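Local coordinates for BIS(5'-nucleosyl)-tetraphosphatase (Diadenosine tetraphosphatase), putative (Plasmodium falciparum, PDB 5CFJ), which probably hydrolyses diadenosine tetraphosphate asymmetrically, giving ATP and AMP, as a member of the Nudix family, at residues Gly10-Arg15 with Trp44-Gly49; Phe32-Ala37 with Lys120-His125; Leu66-Ile71 with Ser113-Asp118; Asp74-Leu79 with Tyr99-Leu104. All coordinates share one frame; numbering follows the deposited sequence.

Contact 1: residues Gly10-Arg15 with Trp44-Gly49; sequences GILLCR and WTPPKG. With SO4 (sulfate ion), chain D; SO4 (sulfate ion), chain B; SO4 (sulfate ion), chain C.
G10 and K48 meet where the central strand 6-16 of the Nudix sheet runs past the two prolines P46 and P47. The backbone link is slender: the I11 N to P47 O bond is weak, at 3.2 Å with an N-H...O angle of 126°, and the same oxygen lies 3.1 Å from G10 CA. The single apolar side-chain contact is P46 CG to L12 CD1, 3.8 Å; P47 CD packs against the carbonyl oxygen of I11.

K48 can be followed outward from this backbone. Its CB sits against the strand, 3.7 Å from G10 CA. With chi1 at 66°, CG lies between the backbone N and the carbonyl carbon, and the chain then leaves G10 behind, brushing T96 and Y98 of the hairpin. CE lies 3.4 Å from O1 of the chain B sulfate. A bend at chi4 (57°) turns NZ onto that same O1, a 2.8 Å hydrogen bond, with a weak one to O2. Y87, H43 and K94 also hold this sulfate, while the backbone N of K48 is bonded to E68 of helix 57-69.

The sulfate probably came from the crystallisation liquor, yet an anion gripped by lysines, a histidine and a tyrosine in a nucleotide-hydrolysing protein is consistent with a pocket for substrate phosphate. K48 thus links buried strand 6-16 to a site that holds an anion in this crystal.

Contact 2: residues Phe32-Ala37 with Lys120-His125; sequences FLFLKA and KWIGSH. With SO4 (sulfate ion), chain C.
F32, L33 and F34 pair with I122, W121 and K120 as antiparallel strands of the mixed Nudix sheet. Four backbone hydrogen bonds join them, two in each hydrogen-bonded pair: F32 with I122 and F34 with K120. The F34 N to K120 O bond is typical at 2.9 Å and 168°. Between these pairs lies the non-hydrogen-bonded pair L33-W121, where W121 CA gives a CA-H...O contact to F32 O.

Aromatic contacts follow on both faces of the sheet. On the face of F32, F34 and I122, I122 lays its terminal methyl CD1 over the F34 ring, 3.8 Å from the centroid and near the normal. Its chi1 of 66° turns CG2 anti to the carbonyl carbon and brings CG1 to 3.7 Å from F34 CD2. On the other face L33 CB stands over the six-membered ring of W121, while L33 CD1 reaches the region of CE2 and NE1.

Electrostatic contacts flank this packing. K120 pairs with D118, and R15 forms a cation-pi interaction on the indole face opposite L33. The indole thus has a partner on each face, R15 towards the five-membered ring and L33 CB over the six-membered ring, 3.7 Å from its centroid and only 9° off its normal.

Contact 3: residues Leu66-Ile71 with Ser113-Asp118; sequences LEETGI and SDEHTD
E68 faces S113, E115 and H116 from the C-terminal end of helix 57-69, the helix of the Nudix box spanning residues 49-70. Glutamates of this helix bind divalent metal ions in family relatives.

The close-knit side is built on water 1. This molecule donates to E68 O at 2.7 Å, accepts from S113 N at 2.8 Å and is hydrogen-bonded to H116 ND1, so one water joins the helix end to both ends of the S113-H116 type I turn. Within that turn S113 OG accepts from E115 N, an ST turn. Beside it S113 CB packs on E67 O, and E115 CG lies over one face of the H116 imidazole, toward its rim.

The solvent side is looser. E67 is exposed, its carboxylate paired with R63 of its own helix instead of reaching across. E115, also exposed, runs out extended beyond CG, with chi1 of -167° placing CG opposite the backbone N.

Where the two sides meet, like-charged carboxylates come close: E115 OE1 lies 3.0 Å from buried E68 OE2 without a hydrogen bond between these oxygens, the carboxylate planes 76° apart. E68 OE1, held by K48 N, also takes a bond from water 2 at 2.9 Å, and that water accepts a weak, 3.1 Å bond from H116 NE2.

Contact 4: residues Asp74-Leu79 with Tyr99-Leu104; sequences DKYKLL and YLAMLL
The beta hairpin of strands 76-89 and 92-103 brings Y76, K77, L78 and L79 against L100 to L104 near its open end. K77 and M102 form a hydrogen-bonded pair: K77 N bonds M102 O and M102 N bonds K77 O, both at 2.9 Å. L79 N adds a bond to L100 O, and at the far end L104 N bonds K75 O at 3.1 Å. Beyond L79 N - L100 O, water 3 bridges the carbonyl oxygens L79 O and L100 O, donating to both.

On one face Y76 and L78 converge on the small A101. Chi1 of 52° folds the Y76 ring over its own backbone; the ring leads off toward helix 57-69, but its CD1 still lies 3.5 Å from A101 CB. L78 CD2 approaches the same methyl at 4.0 Å. Helix 57-69 covers this face through V62 and L58. On the other, L79 CD1 touches L100 CD2 at 3.9 Å, the two side chains lying aslant and packed against F146 and L147 of helix 134-147.

K75 completes the edge, its NZ turned back to D74 in a salt bridge while its CB touches L103 CD1. The chemistry is thus divided: backbone amides fix the register, and apolar branches on opposite faces fasten the hairpin to two different helices.

From the N terminus, strand 6-16 comes first and strand 44-50 returns to it, closing contact 1. Contact 2 opens inside that loop, on strand 30-37, and closes only at strand 116-122, so contacts 1 and 2 cross; L13 O to L33 N and T45 O to L35 N join them within the sheet. The remaining two nest inside contact 2: contact 3 links the Nudix helix to the turn before strand 116-122, and contact 4, within the loop of contact 3, closes the hairpin. Strand 6-16 also bonds to that hairpin, and I71 packs on Y76 and L103. The Nudix helix, the hairpin and strands 30-37, 44-50 and 116-122 are thereby tied around strand 6-16.

Contact 1: residues Gly10-Arg15 with Trp44-Gly49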
# COMPACT_ATOMS: atom_id res chain seq x y z
N GLY A 10 -4.30 4.56 3.06
CA GLY A 10 -3.24 4.40 2.09
C GLY A 10 -3.73 3.95 0.74
O GLY A 10 -4.88 3.52 0.58
N ILE A 11 -2.85 4.05 -0.23
CA ILE A 11 -3.12 3.53 -1.56
C ILE A 11 -2.43 2.18 -1.68
O ILE A 11 -1.22 2.08 -1.49
CB ILE A 11 -2.65 4.47 -2.69
CG1 ILE A 11 -3.35 5.83 -2.63
CG2 ILE A 11 -2.84 3.80 -4.06
CD1 ILE A 11 -4.85 5.78 -2.94
N LEU A 12 -3.20 1.14 -1.95
CA LEU A 12 -2.63 -0.13 -2.35
C LEU A 12 -2.34 -0.02 -3.84
O LEU A 12 -3.21 -0.23 -4.68
CB LEU A 12 -3.56 -1.30 -2.03
CG LEU A 12 -3.04 -2.68 -2.41
CD1 LEU A 12 -1.75 -2.99 -1.65
CD2 LEU A 12 -4.10 -3.74 -2.15
N LEU A 13 -1.13 0.42 -4.13
CA LEU A 13 -0.70 0.69 -5.49
C LEU A 13 -0.19 -0.58 -6.14
O LEU A 13 0.70 -1.24 -5.61
CB LEU A 13 0.37 1.78 -5.51
CG LEU A 13 0.75 2.32 -6.89
CD1 LEU A 13 -0.44 3.05 -7.53
CD2 LEU A 13 1.96 3.25 -6.78
N CYS A 14 -0.78 -0.94 -7.27
CA CYS A 14 -0.39 -2.15 -7.99
C CYS A 14 0.05 -1.81 -9.41
O CYS A 14 -0.17 -0.71 -9.89
CB CYS A 14 -1.53 -3.18 -8.02
SG CYS A 14 -2.91 -2.80 -9.09
N ARG A 15 0.70 -2.77 -10.05
CA ARG A 15 1.05 -2.67 -11.46
C ARG A 15 0.99 -4.07 -12.06
O ARG A 15 1.18 -5.07 -11.36
CB ARG A 15 2.45 -2.06 -11.64
CG ARG A 15 3.59 -2.96 -11.18
CD ARG A 15 4.93 -2.26 -11.30
NE ARG A 15 6.03 -3.19 -11.07
CZ ARG A 15 7.31 -2.86 -11.10
NH1 ARG A 15 7.67 -1.62 -11.39
NH2 ARG A 15 8.24 -3.79 -10.87
N TRP A 44 7.37 -3.81 6.25
CA TRP A 44 7.03 -3.42 4.90
C TRP A 44 5.53 -3.21 4.79
O TRP A 44 4.76 -4.09 5.14
CB TRP A 44 7.45 -4.50 3.92
CG TRP A 44 8.93 -4.76 3.80
CD1 TRP A 44 9.70 -5.54 4.63
CD2 TRP A 44 9.80 -4.28 2.77
NE1 TRP A 44 11.00 -5.56 4.18
CE2 TRP A 44 11.08 -4.80 3.04
CE3 TRP A 44 9.62 -3.47 1.65
CZ2 TRP A 44 12.18 -4.53 2.22
CZ3 TRP A 44 10.71 -3.20 0.84
CH2 TRP A 44 11.97 -3.73 1.13
N THR A 45 5.10 -2.05 4.29
CA THR A 45 3.68 -1.79 4.07
C THR A 45 3.50 -0.98 2.79
O THR A 45 4.46 -0.38 2.30
CB THR A 45 3.03 -0.99 5.24
OG1 THR A 45 3.41 0.39 5.17
CG2 THR A 45 3.38 -1.56 6.61
N PRO A 46 2.26 -0.92 2.27
CA PRO A 46 2.00 0.07 1.21
C PRO A 46 2.11 1.49 1.77
O PRO A 46 2.19 1.68 2.98
CB PRO A 46 0.56 -0.26 0.78
CG PRO A 46 0.29 -1.64 1.31
CD PRO A 46 1.07 -1.73 2.58
N PRO A 47 2.13 2.49 0.88
CA PRO A 47 2.09 3.89 1.34
C PRO A 47 0.80 4.17 2.12
O PRO A 47 -0.27 3.79 1.67
CB PRO A 47 2.13 4.68 0.03
CG PRO A 47 2.57 3.70 -1.03
CD PRO A 47 2.06 2.39 -0.59
N LYS A 48 0.92 4.83 3.27
CA LYS A 48 -0.22 5.12 4.12
C LYS A 48 0.15 6.13 5.20
O LYS A 48 1.34 6.33 5.48
CB LYS A 48 -0.74 3.85 4.80
CG LYS A 48 0.24 3.24 5.77
CD LYS A 48 -0.43 2.15 6.59
CE LYS A 48 0.59 1.32 7.34
NZ LYS A 48 1.44 2.14 8.24
N GLY A 49 -0.86 6.72 5.83
CA GLY A 49 -0.62 7.55 6.99
C GLY A 49 -1.89 8.11 7.59
O GLY A 49 -3.00 7.74 7.20
S SO4 D . 11.44 -1.99 -10.23
O1 SO4 D . 11.60 -1.34 -8.93
O2 SO4 D . 10.58 -1.17 -11.08
O3 SO4 D . 10.85 -3.31 -10.03
O4 SO4 D . 12.75 -2.13 -10.86
S SO4 B . 1.49 -0.26 10.94
O1 SO4 B . 2.47 0.25 9.98
O2 SO4 B . 0.16 0.25 10.66
O3 SO4 B . 1.49 -1.72 10.87
O4 SO4 B . 1.90 0.13 12.29
S SO4 C . 14.16 -7.17 5.11
O1 SO4 C . 14.96 -6.38 4.18
O2 SO4 C . 13.62 -6.30 6.16
O3 SO4 C . 13.06 -7.80 4.40
O4 SO4 C . 15.01 -8.19 5.73

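Contact 2: residues Phe32-Ala37 with Lys120-His125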
# COMPACT_ATOMS: atom_id res chain seq x y z
N PHE A 32 2.70 -5.18 -6.09
CA PHE A 32 2.22 -4.14 -5.21
C PHE A 32 3.41 -3.41 -4.62
O PHE A 32 4.38 -4.04 -4.19
CB PHE A 32 1.37 -4.74 -4.09
CG PHE A 32 0.17 -5.49 -4.59
CD1 PHE A 32 0.26 -6.84 -4.91
CD2 PHE A 32 -1.05 -4.84 -4.75
CE1 PHE A 32 -0.85 -7.53 -5.39
CE2 PHE A 32 -2.15 -5.52 -5.22
CZ PHE A 32 -2.06 -6.87 -5.53
N LEU A 33 3.32 -2.08 -4.55
CA LEU A 33 4.45 -1.30 -4.04
C LEU A 33 4.49 -1.31 -2.52
O LEU A 33 3.59 -0.79 -1.87
CB LEU A 33 4.38 0.14 -4.55
CG LEU A 33 5.49 1.08 -4.08
CD1 LEU A 33 6.85 0.56 -4.54
CD2 LEU A 33 5.26 2.50 -4.60
N PHE A 34 5.54 -1.90 -1.98
CA PHE A 34 5.75 -1.96 -0.54
C PHE A 34 6.98 -1.17 -0.14
O PHE A 34 7.99 -1.18 -0.85
CB PHE A 34 5.83 -3.42 -0.05
CG PHE A 34 4.49 -4.00 0.27
CD1 PHE A 34 4.18 -4.34 1.57
CD2 PHE A 34 3.52 -4.16 -0.71
CE1 PHE A 34 2.94 -4.85 1.90
CE2 PHE A 34 2.28 -4.67 -0.39
CZ PHE A 34 1.98 -5.01 0.92
N LEU A 35 6.87 -0.48 0.99
CA LEU A 35 7.90 0.43 1.47
C LEU A 35 8.43 -0.07 2.81
O LEU A 35 7.64 -0.45 3.68
CB LEU A 35 7.33 1.83 1.62
CG LEU A 35 6.51 2.37 0.45
CD1 LEU A 35 5.99 3.76 0.79
CD2 LEU A 35 7.33 2.43 -0.82
N LYS A 36 9.75 -0.07 2.96
CA LYS A 36 10.37 -0.56 4.18
C LYS A 36 10.58 0.58 5.17
O LYS A 36 11.34 1.51 4.91
CB LYS A 36 11.70 -1.24 3.88
CG LYS A 36 12.31 -1.89 5.11
CD LYS A 36 13.66 -2.51 4.83
CE LYS A 36 14.23 -3.16 6.08
NZ LYS A 36 15.44 -3.96 5.77
N ALA A 37 9.91 0.50 6.31
CA ALA A 37 9.97 1.55 7.31
C ALA A 37 11.39 1.77 7.83
O ALA A 37 12.12 0.80 8.09
CB ALA A 37 9.04 1.23 8.46
N LYS A 120 9.99 -2.14 -2.69
CA LYS A 120 9.97 -3.31 -3.55
C LYS A 120 8.58 -3.48 -4.12
O LYS A 120 7.60 -3.33 -3.39
CB LYS A 120 10.35 -4.58 -2.78
CG LYS A 120 11.81 -4.70 -2.41
CD LYS A 120 12.70 -4.72 -3.65
CE LYS A 120 14.16 -4.73 -3.24
NZ LYS A 120 14.39 -3.73 -2.17
N TRP A 121 8.50 -3.81 -5.40
CA TRP A 121 7.25 -4.20 -6.01
C TRP A 121 7.13 -5.70 -5.79
O TRP A 121 7.90 -6.47 -6.39
CB TRP A 121 7.24 -3.86 -7.48
CG TRP A 121 7.08 -2.41 -7.77
CD1 TRP A 121 8.07 -1.49 -8.02
CD2 TRP A 121 5.84 -1.70 -7.89
NE1 TRP A 121 7.52 -0.26 -8.27
CE2 TRP A 121 6.16 -0.36 -8.21
CE3 TRP A 121 4.50 -2.08 -7.78
CZ2 TRP A 121 5.17 0.61 -8.41
CZ3 TRP A 121 3.52 -1.11 -7.97
CH2 TRP A 121 3.87 0.22 -8.29
N ILE A 122 6.22 -6.14 -4.93
CA ILE A 122 6.13 -7.55 -4.57
C ILE A 122 4.83 -8.20 -5.03
O ILE A 122 3.77 -7.58 -5.09
CB ILE A 122 6.30 -7.76 -3.04
CG1 ILE A 122 5.13 -7.13 -2.26
CG2 ILE A 122 7.65 -7.22 -2.57
CD1 ILE A 122 5.11 -7.53 -0.79
N GLY A 123 4.93 -9.48 -5.38
CA GLY A 123 3.74 -10.24 -5.67
C GLY A 123 3.12 -10.76 -4.39
O GLY A 123 3.78 -10.84 -3.34
N SER A 124 1.85 -11.13 -4.47
CA SER A 124 1.15 -11.68 -3.32
C SER A 124 1.88 -12.90 -2.74
O SER A 124 1.90 -13.10 -1.53
CB SER A 124 -0.28 -12.05 -3.70
OG SER A 124 -0.29 -13.01 -4.74
N HIS A 125 2.51 -13.69 -3.60
CA HIS A 125 3.22 -14.90 -3.15
C HIS A 125 4.46 -14.60 -2.32
O HIS A 125 5.02 -15.51 -1.70
CB HIS A 125 3.61 -15.77 -4.34
CG HIS A 125 2.45 -16.46 -4.99
ND1 HIS A 125 2.54 -17.74 -5.49
CD2 HIS A 125 1.18 -16.05 -5.22
CE1 HIS A 125 1.37 -18.10 -6.00
NE2 HIS A 125 0.53 -17.09 -5.85
S SO4 C . 14.16 -7.17 5.11
O1 SO4 C . 14.96 -6.38 4.18
O2 SO4 C . 13.62 -6.30 6.16
O3 SO4 C . 13.06 -7.80 4.40
O4 SO4 C . 15.01 -8.19 5.73

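Contact 3: residues Leu66-Ile71 with Ser113-Asp118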
# COMPACT_ATOMS: atom_id res chain seq x y z
N LEU A 66 1.75 10.37 -2.17
CA LEU A 66 2.60 11.38 -2.79
C LEU A 66 3.82 11.71 -1.91
O LEU A 66 4.94 11.79 -2.39
CB LEU A 66 1.79 12.63 -3.08
CG LEU A 66 2.53 13.84 -3.65
CD1 LEU A 66 3.25 13.49 -4.95
CD2 LEU A 66 1.55 14.97 -3.86
N GLU A 67 3.59 11.90 -0.61
CA GLU A 67 4.67 12.21 0.31
C GLU A 67 5.70 11.10 0.38
O GLU A 67 6.90 11.36 0.45
CB GLU A 67 4.12 12.47 1.72
CG GLU A 67 3.33 13.75 1.83
CD GLU A 67 2.90 14.08 3.24
OE1 GLU A 67 3.56 13.61 4.19
OE2 GLU A 67 1.91 14.82 3.39
N GLU A 68 5.24 9.85 0.36
CA GLU A 68 6.11 8.72 0.63
C GLU A 68 6.76 8.12 -0.61
O GLU A 68 7.72 7.36 -0.49
CB GLU A 68 5.34 7.64 1.40
CG GLU A 68 4.98 8.12 2.79
CD GLU A 68 4.13 7.16 3.57
OE1 GLU A 68 3.74 6.08 3.07
OE2 GLU A 68 3.85 7.47 4.75
N THR A 69 6.25 8.45 -1.80
CA THR A 69 6.78 7.86 -3.03
C THR A 69 7.03 8.86 -4.15
O THR A 69 7.61 8.51 -5.17
CB THR A 69 5.81 6.80 -3.62
OG1 THR A 69 4.65 7.45 -4.14
CG2 THR A 69 5.40 5.76 -2.60
N GLY A 70 6.54 10.09 -4.00
CA GLY A 70 6.61 11.07 -5.06
C GLY A 70 5.62 10.82 -6.20
O GLY A 70 5.58 11.57 -7.16
N ILE A 71 4.79 9.79 -6.07
CA ILE A 71 3.84 9.47 -7.13
C ILE A 71 2.49 10.12 -6.85
O ILE A 71 1.87 9.82 -5.83
CB ILE A 71 3.66 7.95 -7.28
CG1 ILE A 71 5.00 7.28 -7.61
CG2 ILE A 71 2.62 7.64 -8.34
CD1 ILE A 71 4.94 5.76 -7.61
N SER A 113 10.85 9.08 1.10
CA SER A 113 11.04 10.11 2.12
C SER A 113 11.86 9.52 3.26
O SER A 113 12.25 8.35 3.20
CB SER A 113 9.69 10.61 2.64
OG SER A 113 9.07 9.62 3.43
N ASP A 114 12.09 10.30 4.32
CA ASP A 114 12.88 9.77 5.43
C ASP A 114 12.16 8.65 6.18
O ASP A 114 12.77 7.95 6.99
CB ASP A 114 13.27 10.90 6.41
CG ASP A 114 12.08 11.70 6.92
OD1 ASP A 114 10.92 11.30 6.69
OD2 ASP A 114 12.31 12.75 7.56
N GLU A 115 10.87 8.47 5.90
CA GLU A 115 10.08 7.44 6.57
C GLU A 115 10.46 6.02 6.14
O GLU A 115 10.16 5.05 6.85
CB GLU A 115 8.59 7.68 6.30
CG GLU A 115 7.65 6.88 7.17
CD GLU A 115 6.29 7.53 7.29
OE1 GLU A 115 6.04 8.52 6.56
OE2 GLU A 115 5.46 7.06 8.09
N HIS A 116 11.10 5.89 4.98
CA HIS A 116 11.42 4.57 4.45
C HIS A 116 12.83 4.49 3.89
O HIS A 116 13.37 5.48 3.40
CB HIS A 116 10.43 4.20 3.35
CG HIS A 116 9.01 4.16 3.83
ND1 HIS A 116 8.14 5.21 3.64
CD2 HIS A 116 8.33 3.22 4.51
CE1 HIS A 116 6.97 4.91 4.17
NE2 HIS A 116 7.06 3.70 4.71
N THR A 117 13.42 3.30 3.95
CA THR A 117 14.79 3.11 3.49
C THR A 117 14.87 2.35 2.17
O THR A 117 15.91 2.35 1.52
CB THR A 117 15.63 2.35 4.52
OG1 THR A 117 15.02 1.09 4.79
CG2 THR A 117 15.73 3.15 5.81
N ASP A 118 13.78 1.69 1.78
CA ASP A 118 13.78 0.84 0.60
C ASP A 118 12.36 0.65 0.11
O ASP A 118 11.40 0.94 0.83
CB ASP A 118 14.42 -0.51 0.93
CG ASP A 118 14.93 -1.25 -0.30
OD1 ASP A 118 14.93 -0.68 -1.41
OD2 ASP A 118 15.34 -2.42 -0.14
O HOH W 1 8.86 7.28 2.01
O HOH W 2 3.95 3.56 4.52

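Contact 4: residues Asp74-Leu79 with Tyr99-Leu104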
# COMPACT_ATOMS: atom_id res chain seq x y z
N ASP A 74 -2.33 11.54 -10.66
CA ASP A 74 -2.44 11.53 -12.11
C ASP A 74 -1.70 10.34 -12.71
O ASP A 74 -1.90 10.00 -13.88
CB ASP A 74 -1.91 12.83 -12.71
CG ASP A 74 -0.45 13.03 -12.44
OD1 ASP A 74 -0.09 13.27 -11.27
OD2 ASP A 74 0.36 12.94 -13.40
N LYS A 75 -0.86 9.68 -11.91
CA LYS A 75 -0.08 8.54 -12.39
C LYS A 75 -0.79 7.21 -12.26
O LYS A 75 -0.31 6.19 -12.76
CB LYS A 75 1.25 8.46 -11.63
CG LYS A 75 2.10 9.70 -11.73
CD LYS A 75 2.41 10.03 -13.18
CE LYS A 75 3.43 11.15 -13.27
NZ LYS A 75 2.99 12.40 -12.60
N TYR A 76 -1.92 7.19 -11.56
CA TYR A 76 -2.60 5.91 -11.34
C TYR A 76 -4.11 6.03 -11.48
O TYR A 76 -4.68 7.11 -11.38
CB TYR A 76 -2.20 5.31 -9.98
CG TYR A 76 -2.34 6.19 -8.76
CD1 TYR A 76 -3.58 6.47 -8.20
CD2 TYR A 76 -1.21 6.70 -8.12
CE1 TYR A 76 -3.70 7.23 -7.05
CE2 TYR A 76 -1.32 7.47 -6.98
CZ TYR A 76 -2.56 7.74 -6.45
OH TYR A 76 -2.66 8.51 -5.31
N LYS A 77 -4.72 4.89 -11.75
CA LYS A 77 -6.16 4.78 -11.87
C LYS A 77 -6.72 4.21 -10.58
O LYS A 77 -6.41 3.07 -10.23
CB LYS A 77 -6.54 3.89 -13.04
CG LYS A 77 -8.03 3.73 -13.23
CD LYS A 77 -8.31 2.74 -14.34
CE LYS A 77 -9.79 2.48 -14.53
NZ LYS A 77 -10.00 1.53 -15.66
N LEU A 78 -7.51 4.99 -9.87
CA LEU A 78 -8.18 4.50 -8.68
C LEU A 78 -9.21 3.46 -9.09
O LEU A 78 -10.04 3.71 -9.95
CB LEU A 78 -8.82 5.64 -7.89
CG LEU A 78 -7.85 6.61 -7.20
CD1 LEU A 78 -8.55 7.89 -6.81
CD2 LEU A 78 -7.21 5.96 -5.99
N LEU A 79 -9.13 2.29 -8.47
CA LEU A 79 -10.06 1.21 -8.79
C LEU A 79 -11.11 1.06 -7.70
O LEU A 79 -10.96 1.56 -6.59
CB LEU A 79 -9.31 -0.10 -8.98
CG LEU A 79 -8.22 -0.04 -10.06
CD1 LEU A 79 -7.49 -1.36 -10.15
CD2 LEU A 79 -8.80 0.36 -11.41
N TYR A 99 -7.01 1.76 -0.43
CA TYR A 99 -7.76 1.96 -1.67
C TYR A 99 -6.89 1.47 -2.81
O TYR A 99 -5.76 1.92 -2.95
CB TYR A 99 -8.12 3.43 -1.87
CG TYR A 99 -8.82 4.06 -0.68
CD1 TYR A 99 -8.09 4.64 0.35
CD2 TYR A 99 -10.20 4.06 -0.58
CE1 TYR A 99 -8.71 5.21 1.44
CE2 TYR A 99 -10.84 4.63 0.52
CZ TYR A 99 -10.08 5.19 1.52
OH TYR A 99 -10.68 5.76 2.61
N LEU A 100 -7.40 0.54 -3.61
CA LEU A 100 -6.62 -0.02 -4.71
C LEU A 100 -6.46 0.96 -5.86
O LEU A 100 -7.42 1.63 -6.25
CB LEU A 100 -7.28 -1.30 -5.21
CG LEU A 100 -6.57 -2.12 -6.29
CD1 LEU A 100 -5.25 -2.70 -5.80
CD2 LEU A 100 -7.48 -3.24 -6.79
N ALA A 101 -5.26 1.04 -6.42
CA ALA A 101 -5.03 1.85 -7.61
C ALA A 101 -4.02 1.15 -8.51
O ALA A 101 -3.12 0.48 -8.01
CB ALA A 101 -4.53 3.24 -7.24
N MET A 102 -4.17 1.31 -9.82
CA MET A 102 -3.21 0.73 -10.74
C MET A 102 -2.33 1.81 -11.35
O MET A 102 -2.80 2.76 -11.98
CB MET A 102 -3.90 -0.06 -11.84
CG MET A 102 -2.92 -0.90 -12.65
SD MET A 102 -3.73 -1.77 -14.00
CE MET A 102 -4.93 -2.76 -13.11
N LEU A 103 -1.03 1.65 -11.14
CA LEU A 103 -0.05 2.53 -11.71
C LEU A 103 -0.05 2.30 -13.21
O LEU A 103 0.06 1.16 -13.66
CB LEU A 103 1.32 2.25 -11.10
CG LEU A 103 2.45 3.22 -11.46
CD1 LEU A 103 2.17 4.62 -10.93
CD2 LEU A 103 3.74 2.66 -10.92
N LEU A 104 -0.21 3.37 -13.98
CA LEU A 104 -0.38 3.25 -15.41
C LEU A 104 0.95 3.08 -16.16
O LEU A 104 1.01 2.44 -17.20
CB LEU A 104 -1.17 4.47 -15.92
CG LEU A 104 -2.59 4.48 -15.35
CD1 LEU A 104 -3.17 5.89 -15.19
CD2 LEU A 104 -3.49 3.63 -16.22
O HOH W 3 -9.46 3.32 -5.15